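ORF99 (Acidianus Filamentous Virus 1, PDB 3DF6) is of unknown function but is stable to heat and acid and probably acts as an anti-CRISPR inhibitor of type I-D systems. Local coordinates at residues Thr3-Phe6 against His7-Leu10. The protein carries 2 engineered substitutions. Sequence-based numbering, arbitrary orientation.
Sequences THEF and HKLL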
loop_
_atom_site.group_PDB
_atom_site.type_symbol
_atom_site.label_atom_id
_atom_site.label_comp_id
_atom_site.label_asym_id
_atom_site.label_seq_id
_atom_site.Cartn_x
_atom_site.Cartn_y
_atom_site.Cartn_z
ATOM N N THR C 3 -2.740 -12.664 11.543
ATOM C CA THR C 3 -2.018 -12.967 10.300
ATOM C C THR C 3 -2.931 -13.337 9.113
ATOM O O THR C 3 -2.708 -12.884 7.991
ATOM C CB THR C 3 -0.971 -14.069 10.580
ATOM O OG1 THR C 3 -0.165 -13.657 11.696
ATOM C CG2 THR C 3 -0.085 -14.338 9.375
ATOM N N HIS C 4 -3.959 -14.147 9.366
ATOM C CA HIS C 4 -4.979 -14.415 8.352
ATOM C C HIS C 4 -5.677 -13.125 7.860
ATOM O O HIS C 4 -5.868 -12.924 6.660
ATOM C CB HIS C 4 -5.997 -15.436 8.879
ATOM C CG HIS C 4 -7.229 -15.556 8.037
ATOM N ND1 HIS C 4 -7.253 -16.255 6.848
ATOM C CD2 HIS C 4 -8.477 -15.060 8.209
ATOM C CE1 HIS C 4 -8.462 -16.178 6.321
ATOM N NE2 HIS C 4 -9.224 -15.461 7.128
ATOM N N GLU C 5 -6.058 -12.265 8.799
ATOM C CA GLU C 5 -6.724 -11.015 8.469
ATOM C C GLU C 5 -5.772 -10.125 7.684
ATOM O O GLU C 5 -6.188 -9.429 6.764
ATOM C CB GLU C 5 -7.218 -10.297 9.733
ATOM C CG GLU C 5 -8.342 -11.032 10.474
ATOM C CD GLU C 5 -9.592 -11.271 9.622
ATOM O OE1 GLU C 5 -9.825 -10.513 8.653
ATOM O OE2 GLU C 5 -10.352 -12.216 9.940
ATOM N N PHE C 6 -4.494 -10.183 8.056
ATOM C CA PHE C 6 -3.429 -9.465 7.362
ATOM C C PHE C 6 -3.323 -9.911 5.897
ATOM O O PHE C 6 -3.292 -9.068 4.992
ATOM C CB PHE C 6 -2.098 -9.617 8.136
ATOM C CG PHE C 6 -0.914 -8.969 7.462
ATOM C CD1 PHE C 6 -0.697 -7.596 7.563
ATOM C CD2 PHE C 6 -0.009 -9.732 6.717
ATOM C CE1 PHE C 6 0.400 -6.996 6.943
ATOM C CE2 PHE C 6 1.106 -9.132 6.107
ATOM C CZ PHE C 6 1.290 -7.766 6.203
ATOM N N HIS C 7 -3.331 -11.228 5.654
ATOM C CA HIS C 7 -3.222 -11.715 4.274
ATOM C C HIS C 7 -4.471 -11.394 3.460
ATOM O O HIS C 7 -4.371 -11.055 2.274
ATOM C CB HIS C 7 -2.875 -13.210 4.240
ATOM C CG HIS C 7 -1.564 -13.527 4.895
ATOM N ND1 HIS C 7 -1.220 -14.794 5.310
ATOM C CD2 HIS C 7 -0.522 -12.728 5.228
ATOM C CE1 HIS C 7 -0.016 -14.765 5.858
ATOM N NE2 HIS C 7 0.424 -13.519 5.832
ATOM N N LYS C 8 -5.633 -11.495 4.098
ATOM C CA LYS C 8 -6.890 -11.040 3.498
ATOM C C LYS C 8 -6.835 -9.560 3.086
ATOM O O LYS C 8 -7.323 -9.196 2.015
ATOM C CB LYS C 8 -8.077 -11.265 4.451
ATOM C CG LYS C 8 -8.724 -12.621 4.312
ATOM C CD LYS C 8 -9.926 -12.799 5.262
ATOM C CE LYS C 8 -11.062 -11.792 4.981
ATOM N NZ LYS C 8 -12.132 -11.855 6.008
ATOM N N LEU C 9 -6.279 -8.706 3.941
ATOM C CA LEU C 9 -6.092 -7.295 3.576
ATOM C C LEU C 9 -5.148 -7.115 2.380
ATOM O O LEU C 9 -5.436 -6.329 1.467
ATOM C CB LEU C 9 -5.643 -6.440 4.776
ATOM C CG LEU C 9 -5.373 -4.952 4.479
ATOM C CD1 LEU C 9 -5.868 -4.058 5.600
ATOM C CD2 LEU C 9 -3.871 -4.659 4.177
ATOM N N LEU C 10 -4.037 -7.850 2.355
ATOM C CA LEU C 10 -3.122 -7.749 1.213
ATOM C C LEU C 10 -3.808 -8.110 -0.110
ATOM O O LEU C 10 -3.580 -7.449 -1.130
ATOM C CB LEU C 10 -1.892 -8.636 1.403
ATOM C CG LEU C 10 -0.987 -8.355 2.618
ATOM C CD1 LEU C 10 0.183 -9.349 2.662
ATOM C CD2 LEU C 10 -0.489 -6.912 2.603
#
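Phe6 and His7 meet rim to rim on the first two turns of the amphipathic α-helix 3-18, which packs against strand 25-34, outermost in this chain's antiparallel sheet. Their ring planes stand at 61° to each other, and CD2 of Phe6 lies 3.4 Å from CD2 of His7. Phe6 reaches this place with CG anti to its backbone N (chi1 177°), a torsion that also carries the ring along to Leu10, one turn on. There the leucine fork lies over one face near the rim, with its CD1 3.6 Å from CE2 of Phe6. Leu29 and Thr31 of the strand pack on the Phe6 side chain, as does Arg21 of the second subunit, and Leu10 itself rests on Met27.

His7 turns the other way, bringing one imidazole face beneath the carbonyl oxygen of Thr3, 3.3 Å above the ring plane. Methyl CG2 of Thr3 runs alongside and meets CE1 of His7 at 3.5 Å. Both ring nitrogens of this buried histidine are satisfied: NE2 by a hydrogen bond to Thr31 and ND1 by a weak one to Glu37. The hydroxyl of Thr3 bonds Arg21 of the second subunit, so this turn also joins the dimer.

On the exposed side, Lys8 CG lies over one face of the His4 imidazole, toward the rim, and CD continues past the ring edge, 3.3 Å from His4 NE2. The lysine chain then bends to bring its ammonium group beside Glu5, giving a long salt bridge, 3.8 Å from Lys8 NZ to Glu5 OE1. Beneath these side chains the helical backbone is regular; of the four i to i+4 bonds within residues 3-10, the straightest runs from Lys8 N to His4 O, 2.9 Å with an N-H...O angle of 170°.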